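Local coordinates for rieske iron-sulfur protein soxF (PDB 1JM1) that carries a Rieske [2Fe-2S] cluster and probably transfers electrons in the respiratory chain of the archaeon Sulfolobus acidocaldarius, at residues Gln22-Ser27 with Pro196-Cys201; Gln76-Val81 with Thr86-Ser91; Ser111-Tyr116 with Asp121-Cys126. All coordinates share one frame; numbering follows the deposited sequence.

Interaction 1. Residues Gln22-Ser27 with Pro196-Cys201; sequences QQQIKS and PNNPSC
Q24 reaches out from helix 18-28 and lays the carbon part of its amide against P199, with CD 3.7 Å from the ring atom CB of P199. The amide oxygen lies over the N198-P199 junction: OE1 of Q24 stands 3.4 Å from the side-chain CB of N198 and 3.6 Å from the ring atom CA of P199. CG of Q24 also touches the ring, 3.8 Å from CB of P199, so the glutamine meets the loop along the outer half of its length. A fully stretched chain brings it there: CG lies anti to the backbone N (chi1 176°), and the next torsion is extended too, carrying the amide straight off the helix. The amide planes of Q24 and N198 are turned 44° apart and do not bond to each other. Each is tied instead to the segment running from C30 into strand 32-36 of the same chain: NE2 of Q24 donates to the carbonyl oxygens of C30 and V32, while OD1 of N198 accepts from the backbone N of F34. Proline suits position 199 because it tolerates a cis peptide more readily than other residues; here that bond bends the loop, and the ring gives the glutamine a rigid apolar surface. Two residues further on, C201 forms a disulfide with C30, the same residue whose carbonyl Q24 holds. Between these two segments there is van der Waals packing without a direct hydrogen bond, so helix and loop are probably held together mainly by their shared partner at 30-34 and the covalent C30-C201 link.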
ATOM      1  N   GLN A  22      10.223  -8.549   9.878  1.00 14.52           N
ATOM      2  CA  GLN A  22      11.542  -9.146   9.622  1.00 16.46           C
ATOM      3  C   GLN A  22      11.597 -10.640   9.754  1.00 17.71           C
ATOM      4  O   GLN A  22      12.252 -11.302   8.960  1.00 19.67           O
ATOM      5  CB  GLN A  22      12.566  -8.450  10.592  1.00 19.37           C
ATOM      6  CG  GLN A  22      12.763  -6.941  10.488  1.00 23.99           C
ATOM      7  N   GLN A  23      10.892 -11.178  10.739  1.00 17.58           N
ATOM      8  CA  GLN A  23      10.874 -12.642  10.894  1.00 19.57           C
ATOM      9  C   GLN A  23      10.244 -13.262   9.690  1.00 18.22           C
ATOM     10  O   GLN A  23      10.656 -14.365   9.241  1.00 20.66           O
ATOM     11  CB  GLN A  23      10.269 -13.072  12.204  1.00 24.40           C
ATOM     12  CG  GLN A  23      10.137 -14.624  12.396  1.00 40.45           C
ATOM     13  CD  GLN A  23      11.469 -15.369  12.382  1.00 59.96           C
ATOM     14  OE1 GLN A  23      12.537 -14.962  12.828  1.00 80.60           O
ATOM     15  NE2 GLN A  23      11.429 -16.525  11.738  1.00 95.21           N
ATOM     16  N   GLN A  24       9.157 -12.668   9.153  1.00 16.92           N
ATOM     17  CA  GLN A  24       8.539 -13.230   8.012  1.00 17.22           C
ATOM     18  C   GLN A  24       9.493 -13.211   6.827  1.00 18.21           C
ATOM     19  O   GLN A  24       9.640 -14.204   6.050  1.00 20.58           O
ATOM     20  CB  GLN A  24       7.236 -12.399   7.681  1.00 16.85           C
ATOM     21  CG  GLN A  24       6.621 -12.958   6.378  1.00 16.73           C
ATOM     22  CD  GLN A  24       5.349 -12.188   6.069  1.00 16.09           C
ATOM     23  OE1 GLN A  24       4.310 -12.331   6.729  1.00 17.46           O
ATOM     24  NE2 GLN A  24       5.426 -11.371   5.033  1.00 18.41           N
ATOM     25  N   ILE A  25      10.205 -12.096   6.596  1.00 16.89           N
ATOM     26  CA  ILE A  25      11.134 -12.026   5.502  1.00 18.77           C
ATOM     27  C   ILE A  25      12.239 -13.053   5.662  1.00 21.02           C
ATOM     28  O   ILE A  25      12.570 -13.776   4.728  1.00 23.31           O
ATOM     29  CB  ILE A  25      11.706 -10.599   5.388  1.00 18.80           C
ATOM     30  CG1 ILE A  25      10.625  -9.629   4.966  1.00 18.32           C
ATOM     31  CG2 ILE A  25      12.961 -10.573   4.443  1.00 23.59           C
ATOM     32  CD1 ILE A  25      11.010  -8.152   5.087  1.00 20.33           C
ATOM     33  N   LYS A  26      12.787 -13.190   6.873  1.00 20.94           N
ATOM     34  CA  LYS A  26      13.846 -14.177   7.080  1.00 23.63           C
ATOM     35  C   LYS A  26      13.406 -15.615   6.912  1.00 25.45           C
ATOM     36  O   LYS A  26      14.134 -16.428   6.347  1.00 33.34           O
ATOM     37  CB  LYS A  26      14.358 -14.005   8.508  1.00 28.22           C
ATOM     38  CG  LYS A  26      15.117 -12.758   8.550  1.00 43.93           C
ATOM     39  N   SER A  27      12.205 -15.927   7.342  1.00 25.05           N
ATOM     40  CA  SER A  27      11.779 -17.312   7.363  1.00 27.58           C
ATOM     41  C   SER A  27      11.208 -17.741   6.038  1.00 27.92           C
ATOM     42  O   SER A  27      11.369 -18.876   5.587  1.00 41.41           O
ATOM     43  CB  SER A  27      10.861 -17.574   8.617  1.00 32.24           C
ATOM     44  OG  SER A  27       9.645 -16.829   8.447  1.00 35.03           O
ATOM     45  N   PRO A 196      -5.525 -11.446   2.772  1.00 20.22           N
ATOM     46  CA  PRO A 196      -4.722 -12.710   2.781  1.00 20.91           C
ATOM     47  C   PRO A 196      -4.016 -12.978   4.099  1.00 19.55           C
ATOM     48  O   PRO A 196      -3.643 -11.995   4.785  1.00 20.43           O
ATOM     49  CB  PRO A 196      -3.663 -12.451   1.693  1.00 22.18           C
ATOM     50  CG  PRO A 196      -4.434 -11.487   0.795  1.00 22.41           C
ATOM     51  CD  PRO A 196      -5.194 -10.523   1.687  1.00 20.43           C
ATOM     52  N   ASN A 197      -3.897 -14.258   4.448  1.00 20.82           N
ATOM     53  CA  ASN A 197      -3.085 -14.615   5.638  1.00 19.78           C
ATOM     54  C   ASN A 197      -1.603 -14.393   5.334  1.00 19.44           C
ATOM     55  O   ASN A 197      -1.107 -14.574   4.266  1.00 30.52           O
ATOM     56  CB  ASN A 197      -3.327 -16.071   6.069  0.56 27.21           C
ATOM     57  CG  ASN A 197      -4.763 -16.342   6.570  0.56 31.63           C
ATOM     58  OD1 ASN A 197      -5.411 -15.529   7.234  0.56 32.77           O
ATOM     59  ND2 ASN A 197      -5.185 -17.558   6.223  0.56 50.01           N
ATOM     60  N   ASN A 198      -0.871 -13.939   6.331  1.00 16.64           N
ATOM     61  CA  ASN A 198       0.555 -13.701   6.206  1.00 15.85           C
ATOM     62  C   ASN A 198       1.316 -14.877   6.788  1.00 17.01           C
ATOM     63  O   ASN A 198       0.962 -15.298   7.904  1.00 20.45           O
ATOM     64  CB  ASN A 198       0.956 -12.416   6.935  1.00 15.69           C
ATOM     65  CG  ASN A 198       0.256 -11.186   6.371  1.00 13.81           C
ATOM     66  OD1 ASN A 198       0.317 -10.956   5.148  1.00 14.03           O
ATOM     67  ND2 ASN A 198      -0.370 -10.425   7.216  1.00 14.72           N
ATOM     68  N   PRO A 199       2.360 -15.369   6.147  1.00 17.40           N
ATOM     69  CA  PRO A 199       2.848 -15.007   4.852  1.00 16.86           C
ATOM     70  C   PRO A 199       1.985 -15.579   3.744  1.00 16.78           C
ATOM     71  O   PRO A 199       1.530 -16.695   3.883  1.00 19.11           O
ATOM     72  CB  PRO A 199       4.296 -15.539   4.756  1.00 18.36           C
ATOM     73  CG  PRO A 199       4.200 -16.767   5.636  1.00 21.71           C
ATOM     74  CD  PRO A 199       3.207 -16.455   6.746  1.00 20.02           C
ATOM     75  N   SER A 200       1.837 -14.840   2.659  1.00 17.05           N
ATOM     76  CA  SER A 200       1.003 -15.222   1.545  1.00 20.97           C
ATOM     77  C   SER A 200       1.757 -15.395   0.242  1.00 16.87           C
ATOM     78  O   SER A 200       1.142 -15.771  -0.774  1.00 18.80           O
ATOM     79  CB  SER A 200      -0.039 -14.074   1.371  1.00 29.82           C
ATOM     80  OG  SER A 200       0.678 -12.873   0.951  1.00 33.13           O
ATOM     81  N   CYS A 201       3.021 -15.047   0.161  1.00 16.60           N
ATOM     82  CA  CYS A 201       3.698 -14.962  -1.148  1.00 17.08           C
ATOM     83  C   CYS A 201       3.819 -16.320  -1.793  1.00 17.88           C
ATOM     84  O   CYS A 201       3.997 -17.375  -1.134  1.00 20.42           O
ATOM     85  CB  CYS A 201       5.093 -14.392  -1.002  1.00 17.91           C
ATOM     86  SG  CYS A 201       5.224 -12.681  -0.485  1.00 20.06           S
TER

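Interaction 2. Residues Gln76-Val81 with Thr86-Ser91; sequences QTIKGV and TIFAFS
V81 and I87 exchange two backbone hydrogen bonds, the antiparallel hydrogen-bonded pair that forms a single bridge between the segments. N of V81 donates to O of I87 at 2.9 Å, and N of I87 returns a longer bond of 3.3 Å to O of V81. Both donors arrive in the carbonyl plane, on a lone pair. A water lies within hydrogen-bonding distance of both O of I87 (2.9 Å) and O of K79 (2.8 Å), where the backbones begin to diverge; the strand axes make an angle of 125°. Strand 77-79 pairs with strand 59-61 and strand 87-91 with strand 43-48, so the bridge joins two small antiparallel sheets within the Rieske domain. The F88 ring reaches across to G80, whose CA sits over one face, offset toward the rim, in a CH-pi contact 3.7 Å from the centroid. O of I78 lies in plane at the ring's edge. Glycine fits here because a CB would clash with CZ of F88. CG2 of I78 rests on CD2 of F88, and I60 packs against both side chains. V81 and I87 cross at about a right angle and both lean on L153. Backbone bonds thus fix the bridge, while I78, I87 and F88 supply buried apolar surface.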
ATOM      1  N   GLN A  76       4.735  15.877   0.534  1.00 11.66           N
ATOM      2  CA  GLN A  76       5.455  15.851  -0.731  1.00 11.57           C
ATOM      3  C   GLN A  76       6.051  14.509  -1.050  1.00 10.72           C
ATOM      4  O   GLN A  76       6.137  14.132  -2.244  1.00 11.41           O
ATOM      5  CB  GLN A  76       6.599  16.909  -0.731  1.00 13.03           C
ATOM      6  CG  GLN A  76       6.037  18.300  -0.719  1.00 17.10           C
ATOM      7  CD  GLN A  76       7.175  19.308  -0.624  1.00 23.57           C
ATOM      8  OE1 GLN A  76       7.862  19.528  -1.635  1.00 31.89           O
ATOM      9  NE2 GLN A  76       7.327  19.852   0.534  1.00 27.96           N
ATOM     10  N   THR A  77       6.519  13.795  -0.044  1.00 11.06           N
ATOM     11  CA  THR A  77       7.173  12.513  -0.184  1.00 11.09           C
ATOM     12  C   THR A  77       6.759  11.638   0.964  1.00 10.91           C
ATOM     13  O   THR A  77       6.318  12.107   2.009  1.00 11.83           O
ATOM     14  CB  THR A  77       8.684  12.591  -0.227  1.00 11.88           C
ATOM     15  OG1 THR A  77       9.124  12.907   1.118  1.00 13.44           O
ATOM     16  CG2 THR A  77       9.213  13.634  -1.238  1.00 13.68           C
ATOM     17  N   ILE A  78       6.854  10.340   0.732  1.00 11.20           N
ATOM     18  CA  ILE A  78       6.559   9.309   1.722  1.00 11.75           C
ATOM     19  C   ILE A  78       7.877   8.673   2.124  1.00 11.34           C
ATOM     20  O   ILE A  78       8.579   8.107   1.271  1.00 12.23           O
ATOM     21  CB  ILE A  78       5.589   8.268   1.168  1.00 13.98           C
ATOM     22  CG1 ILE A  78       4.291   8.877   0.677  1.00 24.02           C
ATOM     23  CG2 ILE A  78       5.334   7.167   2.238  1.00 15.74           C
ATOM     24  CD1 ILE A  78       3.559   9.582   1.589  1.00 39.88           C
ATOM     25  N   LYS A  79       8.208   8.783   3.390  1.00 12.34           N
ATOM     26  CA  LYS A  79       9.442   8.146   3.880  1.00 13.22           C
ATOM     27  C   LYS A  79       9.148   6.726   4.278  1.00 11.49           C
ATOM     28  O   LYS A  79       8.142   6.414   4.932  1.00 12.12           O
ATOM     29  CB  LYS A  79      10.000   8.931   5.100  1.00 18.10           C
ATOM     30  CG  LYS A  79      10.579  10.348   4.618  1.00 26.20           C
ATOM     31  CD  LYS A  79      11.414  11.037   5.599  1.00 39.50           C
ATOM     32  CE  LYS A  79      12.058  12.307   5.033  1.00 44.89           C
ATOM     33  NZ  LYS A  79      11.040  13.039   4.243  1.00 68.65           N
ATOM     34  N   GLY A  80      10.047   5.816   3.924  1.00 11.44           N
ATOM     35  CA  GLY A  80       9.973   4.462   4.391  1.00 10.81           C
ATOM     36  C   GLY A  80      10.209   4.427   5.898  1.00 10.73           C
ATOM     37  O   GLY A  80      10.970   5.248   6.436  1.00 11.98           O
ATOM     38  N   VAL A  81       9.607   3.461   6.573  1.00 10.50           N
ATOM     39  CA  VAL A  81       9.687   3.415   8.017  1.00 10.36           C
ATOM     40  C   VAL A  81      10.440   2.176   8.521  1.00 10.74           C
ATOM     41  O   VAL A  81      10.729   1.225   7.776  1.00 11.20           O
ATOM     42  CB  VAL A  81       8.283   3.518   8.682  1.00 11.24           C
ATOM     43  CG1 VAL A  81       7.576   4.775   8.200  1.00 12.25           C
ATOM     44  CG2 VAL A  81       7.453   2.263   8.458  1.00 11.67           C
ATOM     45  N   THR A  86      12.786   1.368   4.979  1.00 11.10           N
ATOM     46  CA  THR A  86      12.429   0.790   3.681  1.00 11.56           C
ATOM     47  C   THR A  86      11.022   0.219   3.623  1.00 10.96           C
ATOM     48  O   THR A  86      10.693  -0.417   2.621  1.00 11.81           O
ATOM     49  CB  THR A  86      13.461  -0.284   3.304  1.00 14.03           C
ATOM     50  OG1 THR A  86      13.509  -1.236   4.368  1.00 16.11           O
ATOM     51  CG2 THR A  86      14.841   0.339   3.055  1.00 14.51           C
ATOM     52  N   ILE A  87      10.199   0.410   4.652  1.00 10.61           N
ATOM     53  CA  ILE A  87       8.849  -0.156   4.670  1.00 10.80           C
ATOM     54  C   ILE A  87       7.824   0.887   4.265  1.00 10.13           C
ATOM     55  O   ILE A  87       7.775   1.993   4.849  1.00 10.32           O
ATOM     56  CB  ILE A  87       8.524  -0.755   6.039  1.00 11.23           C
ATOM     57  CG1 ILE A  87       9.470  -1.929   6.322  1.00 13.77           C
ATOM     58  CG2 ILE A  87       7.064  -1.183   6.077  1.00 12.07           C
ATOM     59  CD1 ILE A  87       9.455  -2.420   7.693  1.00 14.90           C
ATOM     60  N   PHE A  88       7.008   0.525   3.292  1.00  9.85           N
ATOM     61  CA  PHE A  88       5.961   1.345   2.701  1.00  9.71           C
ATOM     62  C   PHE A  88       4.659   0.547   2.727  1.00  9.69           C
ATOM     63  O   PHE A  88       4.659  -0.660   3.020  1.00 10.56           O
ATOM     64  CB  PHE A  88       6.327   1.720   1.245  1.00 10.41           C
ATOM     65  CG  PHE A  88       7.602   2.517   1.170  1.00 10.13           C
ATOM     66  CD1 PHE A  88       8.834   1.895   1.124  1.00 10.98           C
ATOM     67  CD2 PHE A  88       7.551   3.893   1.168  1.00 10.97           C
ATOM     68  CE1 PHE A  88      10.003   2.627   1.052  1.00 11.46           C
ATOM     69  CE2 PHE A  88       8.703   4.656   1.103  1.00 11.74           C
ATOM     70  CZ  PHE A  88       9.918   3.997   1.022  1.00 12.27           C
ATOM     71  N   ALA A  89       3.562   1.184   2.367  1.00  9.65           N
ATOM     72  CA  ALA A  89       2.284   0.501   2.292  1.00  9.40           C
ATOM     73  C   ALA A  89       1.390   1.145   1.253  1.00  9.02           C
ATOM     74  O   ALA A  89       1.439   2.348   1.009  1.00  9.41           O
ATOM     75  CB  ALA A  89       1.595   0.517   3.655  1.00 10.68           C
ATOM     76  N   PHE A  90       0.517   0.309   0.672  1.00  9.18           N
ATOM     77  CA  PHE A  90      -0.384   0.718  -0.401  1.00  9.14           C
ATOM     78  C   PHE A  90      -1.740   0.089  -0.173  1.00  9.11           C
ATOM     79  O   PHE A  90      -1.894  -0.991   0.402  1.00  9.46           O
ATOM     80  CB  PHE A  90       0.160   0.269  -1.757  1.00  9.74           C
ATOM     81  CG  PHE A  90       1.485   0.892  -2.141  1.00 10.10           C
ATOM     82  CD1 PHE A  90       2.674   0.337  -1.721  1.00 10.67           C
ATOM     83  CD2 PHE A  90       1.503   2.063  -2.909  1.00 11.22           C
ATOM     84  CE1 PHE A  90       3.872   0.945  -2.020  1.00 11.97           C
ATOM     85  CE2 PHE A  90       2.712   2.648  -3.242  1.00 12.43           C
ATOM     86  CZ  PHE A  90       3.870   2.100  -2.803  1.00 12.90           C
ATOM     87  N   SER A  91      -2.768   0.729  -0.795  1.00  9.35           N
ATOM     88  CA  SER A  91      -4.040   0.048  -1.000  1.00  9.25           C
ATOM     89  C   SER A  91      -3.836  -1.191  -1.880  1.00  9.25           C
ATOM     90  O   SER A  91      -3.042  -1.201  -2.807  1.00  9.90           O
ATOM     91  CB  SER A  91      -5.000   0.998  -1.698  1.00  9.75           C
ATOM     92  OG  SER A  91      -6.250   0.373  -1.976  1.00  9.83           O
TER
HETATM   93  O   HOH W   1       6.210   4.391   4.660  1.00 12.06           O

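Interaction 3. Residues Ser111-Tyr116 with Asp121-Cys126. With MG (magnesium ion), chain B; FES (Fe2/s2 (inorganic) cluster), chain C.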
ATOM      1  N   SER A 111       5.324  -8.304 -17.621  0.70 24.66           N
ATOM      2  CA  SER A 111       4.087  -8.595 -18.294  0.70 24.30           C
ATOM      3  C   SER A 111       3.274  -9.659 -17.593  0.70 21.08           C
ATOM      4  O   SER A 111       2.208 -10.010 -18.090  0.70 22.20           O
ATOM      5  CB  SER A 111       4.433  -9.011 -19.721  0.70 31.90           C
ATOM      6  OG  SER A 111       5.086 -10.278 -19.733  0.70 41.48           O
ATOM      7  N   ASP A 112       3.672 -10.170 -16.424  1.00 20.18           N
ATOM      8  CA  ASP A 112       2.882 -11.093 -15.623  1.00 19.46           C
ATOM      9  C   ASP A 112       2.076 -10.335 -14.547  1.00 16.38           C
ATOM     10  O   ASP A 112       2.685  -9.573 -13.783  1.00 16.50           O
ATOM     11  CB  ASP A 112       3.760 -12.152 -14.905  1.00 19.70           C
ATOM     12  CG  ASP A 112       4.427 -13.094 -15.877  1.00 25.87           C
ATOM     13  OD1 ASP A 112       3.930 -13.298 -17.002  1.00 30.96           O
ATOM     14  OD2 ASP A 112       5.460 -13.641 -15.562  1.00 32.09           O
ATOM     15  N   PRO A 113       0.783 -10.578 -14.394  1.00 15.56           N
ATOM     16  CA  PRO A 113       0.071 -10.037 -13.206  1.00 14.30           C
ATOM     17  C   PRO A 113       0.714 -10.498 -11.955  1.00 13.61           C
ATOM     18  O   PRO A 113       1.167 -11.651 -11.832  1.00 16.06           O
ATOM     19  CB  PRO A 113      -1.333 -10.593 -13.407  1.00 15.86           C
ATOM     20  CG  PRO A 113      -1.493 -10.725 -14.875  1.00 18.52           C
ATOM     21  CD  PRO A 113      -0.122 -11.301 -15.307  1.00 18.91           C
ATOM     22  N   GLY A 114       0.753  -9.646 -10.968  1.00 12.87           N
ATOM     23  CA  GLY A 114       1.495  -9.880  -9.722  1.00 12.98           C
ATOM     24  C   GLY A 114       2.494  -8.755  -9.487  1.00 12.68           C
ATOM     25  O   GLY A 114       2.466  -7.691 -10.123  1.00 13.06           O
ATOM     26  N   LEU A 115       3.384  -9.000  -8.547  1.00 12.81           N
ATOM     27  CA  LEU A 115       4.372  -8.034  -8.113  1.00 12.52           C
ATOM     28  C   LEU A 115       5.717  -8.433  -8.712  1.00 12.89           C
ATOM     29  O   LEU A 115       6.316  -9.452  -8.341  1.00 14.12           O
ATOM     30  CB  LEU A 115       4.412  -7.980  -6.592  1.00 13.29           C
ATOM     31  CG  LEU A 115       5.418  -6.972  -5.975  1.00 12.71           C
ATOM     32  CD1 LEU A 115       5.219  -5.576  -6.512  1.00 13.89           C
ATOM     33  CD2 LEU A 115       5.314  -7.007  -4.484  1.00 14.32           C
ATOM     34  N   TYR A 116       6.175  -7.644  -9.664  1.00 13.22           N
ATOM     35  CA  TYR A 116       7.475  -7.831 -10.343  1.00 13.61           C
ATOM     36  C   TYR A 116       8.521  -7.304  -9.378  1.00 13.65           C
ATOM     37  O   TYR A 116       8.700  -6.095  -9.251  1.00 14.49           O
ATOM     38  CB  TYR A 116       7.469  -7.098 -11.687  1.00 14.38           C
ATOM     39  CG  TYR A 116       8.793  -7.106 -12.390  1.00 15.50           C
ATOM     40  CD1 TYR A 116       9.389  -5.947 -12.799  1.00 17.24           C
ATOM     41  CD2 TYR A 116       9.481  -8.344 -12.620  1.00 19.40           C
ATOM     42  CE1 TYR A 116      10.607  -5.922 -13.466  1.00 19.41           C
ATOM     43  CE2 TYR A 116      10.707  -8.304 -13.272  1.00 23.00           C
ATOM     44  CZ  TYR A 116      11.278  -7.116 -13.670  1.00 19.39           C
ATOM     45  OH  TYR A 116      12.465  -7.123 -14.336  1.00 23.70           O
ATOM     46  N   ASP A 121       6.987  -3.326  -9.475  1.00 11.71           N
ATOM     47  CA  ASP A 121       5.848  -2.992 -10.295  1.00 11.93           C
ATOM     48  C   ASP A 121       4.704  -3.938 -10.043  1.00 11.14           C
ATOM     49  O   ASP A 121       4.874  -5.181 -10.110  1.00 13.15           O
ATOM     50  CB  ASP A 121       6.236  -3.020 -11.788  1.00 12.34           C
ATOM     51  CG  ASP A 121       7.181  -1.916 -12.180  1.00 14.30           C
ATOM     52  OD1 ASP A 121       6.990  -0.767 -11.704  1.00 15.64           O
ATOM     53  OD2 ASP A 121       8.090  -2.189 -12.958  1.00 17.47           O
ATOM     54  N   LEU A 122       3.540  -3.430  -9.703  1.00 10.85           N
ATOM     55  CA  LEU A 122       2.379  -4.221  -9.342  1.00 10.84           C
ATOM     56  C   LEU A 122       1.370  -4.204 -10.509  1.00 10.86           C
ATOM     57  O   LEU A 122       0.841  -3.123 -10.854  1.00 11.21           O
ATOM     58  CB  LEU A 122       1.769  -3.690  -8.071  1.00 11.02           C
ATOM     59  CG  LEU A 122       0.545  -4.420  -7.529  1.00 10.75           C
ATOM     60  CD1 LEU A 122       0.766  -5.935  -7.397  1.00 12.65           C
ATOM     61  CD2 LEU A 122       0.162  -3.820  -6.167  1.00 12.41           C
ATOM     62  N   HIS A 123       1.160  -5.355 -11.128  1.00 11.49           N
ATOM     63  CA  HIS A 123       0.401  -5.511 -12.365  1.00 11.70           C
ATOM     64  C   HIS A 123      -0.951  -6.177 -12.059  1.00 11.38           C
ATOM     65  O   HIS A 123      -0.991  -7.319 -11.558  1.00 12.31           O
ATOM     66  CB  HIS A 123       1.281  -6.346 -13.325  1.00 12.68           C
ATOM     67  CG  HIS A 123       0.716  -6.634 -14.661  1.00 13.21           C
ATOM     68  ND1 HIS A 123       1.591  -6.908 -15.704  1.00 15.91           N
ATOM     69  CD2 HIS A 123      -0.524  -6.732 -15.175  1.00 14.39           C
ATOM     70  CE1 HIS A 123       0.841  -7.169 -16.751  1.00 17.04           C
ATOM     71  NE2 HIS A 123      -0.461  -7.083 -16.511  1.00 16.08           N
ATOM     72  N   CYS A 124      -2.025  -5.486 -12.377  1.00 11.35           N
ATOM     73  CA  CYS A 124      -3.372  -5.962 -12.116  1.00 11.46           C
ATOM     74  C   CYS A 124      -3.800  -6.951 -13.176  1.00 11.91           C
ATOM     75  O   CYS A 124      -3.690  -6.685 -14.385  1.00 12.68           O
ATOM     76  CB  CYS A 124      -4.351  -4.773 -12.151  1.00 11.47           C
ATOM     77  SG  CYS A 124      -6.045  -5.327 -11.701  1.00 11.77           S
ATOM     78  N   PRO A 125      -4.350  -8.121 -12.793  1.00 12.09           N
ATOM     79  CA  PRO A 125      -4.768  -9.116 -13.797  1.00 12.96           C
ATOM     80  C   PRO A 125      -5.995  -8.697 -14.569  1.00 13.25           C
ATOM     81  O   PRO A 125      -6.234  -9.293 -15.648  1.00 15.74           O
ATOM     82  CB  PRO A 125      -5.075 -10.347 -12.929  1.00 13.90           C
ATOM     83  CG  PRO A 125      -5.488  -9.769 -11.596  1.00 13.61           C
ATOM     84  CD  PRO A 125      -4.560  -8.562 -11.414  1.00 12.62           C
ATOM     85  N   CYS A 126      -6.830  -7.803 -14.094  1.00 12.52           N
ATOM     86  CA  CYS A 126      -8.107  -7.599 -14.762  1.00 13.15           C
ATOM     87  C   CYS A 126      -7.957  -6.889 -16.093  1.00 12.59           C
ATOM     88  O   CYS A 126      -8.462  -7.369 -17.101  1.00 14.97           O
ATOM     89  CB  CYS A 126      -9.088  -6.897 -13.812  0.77 11.82           C
ATOM     90  SG  CYS A 126      -9.488  -8.021 -12.431  0.77 11.57           S
TER
HETATM   91 MG    MG B 601       9.403  -0.821 -13.920  1.00 20.91          MG
HETATM   92 FE1  FES C 501      -7.167  -3.376 -12.312  1.00 11.36          FE
HETATM   93 FE2  FES C 501      -8.830  -2.876 -14.405  1.00 11.88          FE
HETATM   94  S1  FES C 501      -6.573  -2.927 -14.454  1.00 12.32           S
HETATM   95  S2  FES C 501      -9.428  -3.431 -12.300  1.00 11.77           S
HETATM   96  O   HOH W   2       8.308   0.721 -13.394  1.00 18.58           O
HETATM   97  O   HOH W   3       8.397  -0.902 -15.815  1.00 30.00           O
HETATM   98  O   HOH W   4      10.681   0.488 -14.906  1.00 24.37           O
HETATM   99  O   HOH W   5      10.563  -0.486 -12.193  1.00 19.75           O
HETATM  100  O   HOH W   6      10.550  -2.384 -14.462  1.00 22.10           O
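H123 turns one face of its imidazole to the opposing backbone: N of P113 lies over the ring centre, 3.9 Å above its plane, and C of D112 sits nearer the rim. CA of P113 adds a CH-pi contact. CG is anti to the backbone N, and this chi1 of -180° carries the ring across to the backbone of D112 and P113; ND1 of H123 bonds to O of E110, which with the packing on P113 helps to fix the ring's rotation. P113 and P125 pack obliquely, their CB atoms 3.8 Å apart, two stiff rings suited to an exposed corner. H123 belongs to an antiparallel beta hairpin, strands 114-116 and 121-123, flanked by the two prolines; N of H123 donates to O of G114 at 2.9 Å. G114 has a backbone conformation in which a side chain would jam against the preceding carbonyl oxygen. The hairpin leads into the second cluster-binding loop of the Rieske fold, where SG of C124 binds FE1 at 2.3 Å and accepts a long hydrogen bond from N of C126, which is disulfide-linked to C99. At the other end, Y116 and D121 lie side by side, their planes 21° apart. OD2 of D121 binds magnesium with five waters; one, water 2, also donates to OD1 of D121.

The three contacts stand well apart, their centres 19 to 20 Å from one another, and none touches another. Interaction 1 closes the longest stretch of chain, joining helix 18-28 to the loop before strand 202-203; interactions 2 and 3 follow one another within that stretch. Interaction 2 lies nearest the middle of the chain, about 8 Å from its centre. Interaction 3 belongs to the six-stranded sheet, whose strands 121-123 and 114-116 lie inside it and whose edge strand 202-203 directly follows C201 of interaction 1. Of the three, only interaction 3 reaches the cluster, supplying C124 and C126, while C94, H96, C99 and H127 of the pocket lie outside it; interactions 1 and 2 lie away from that site.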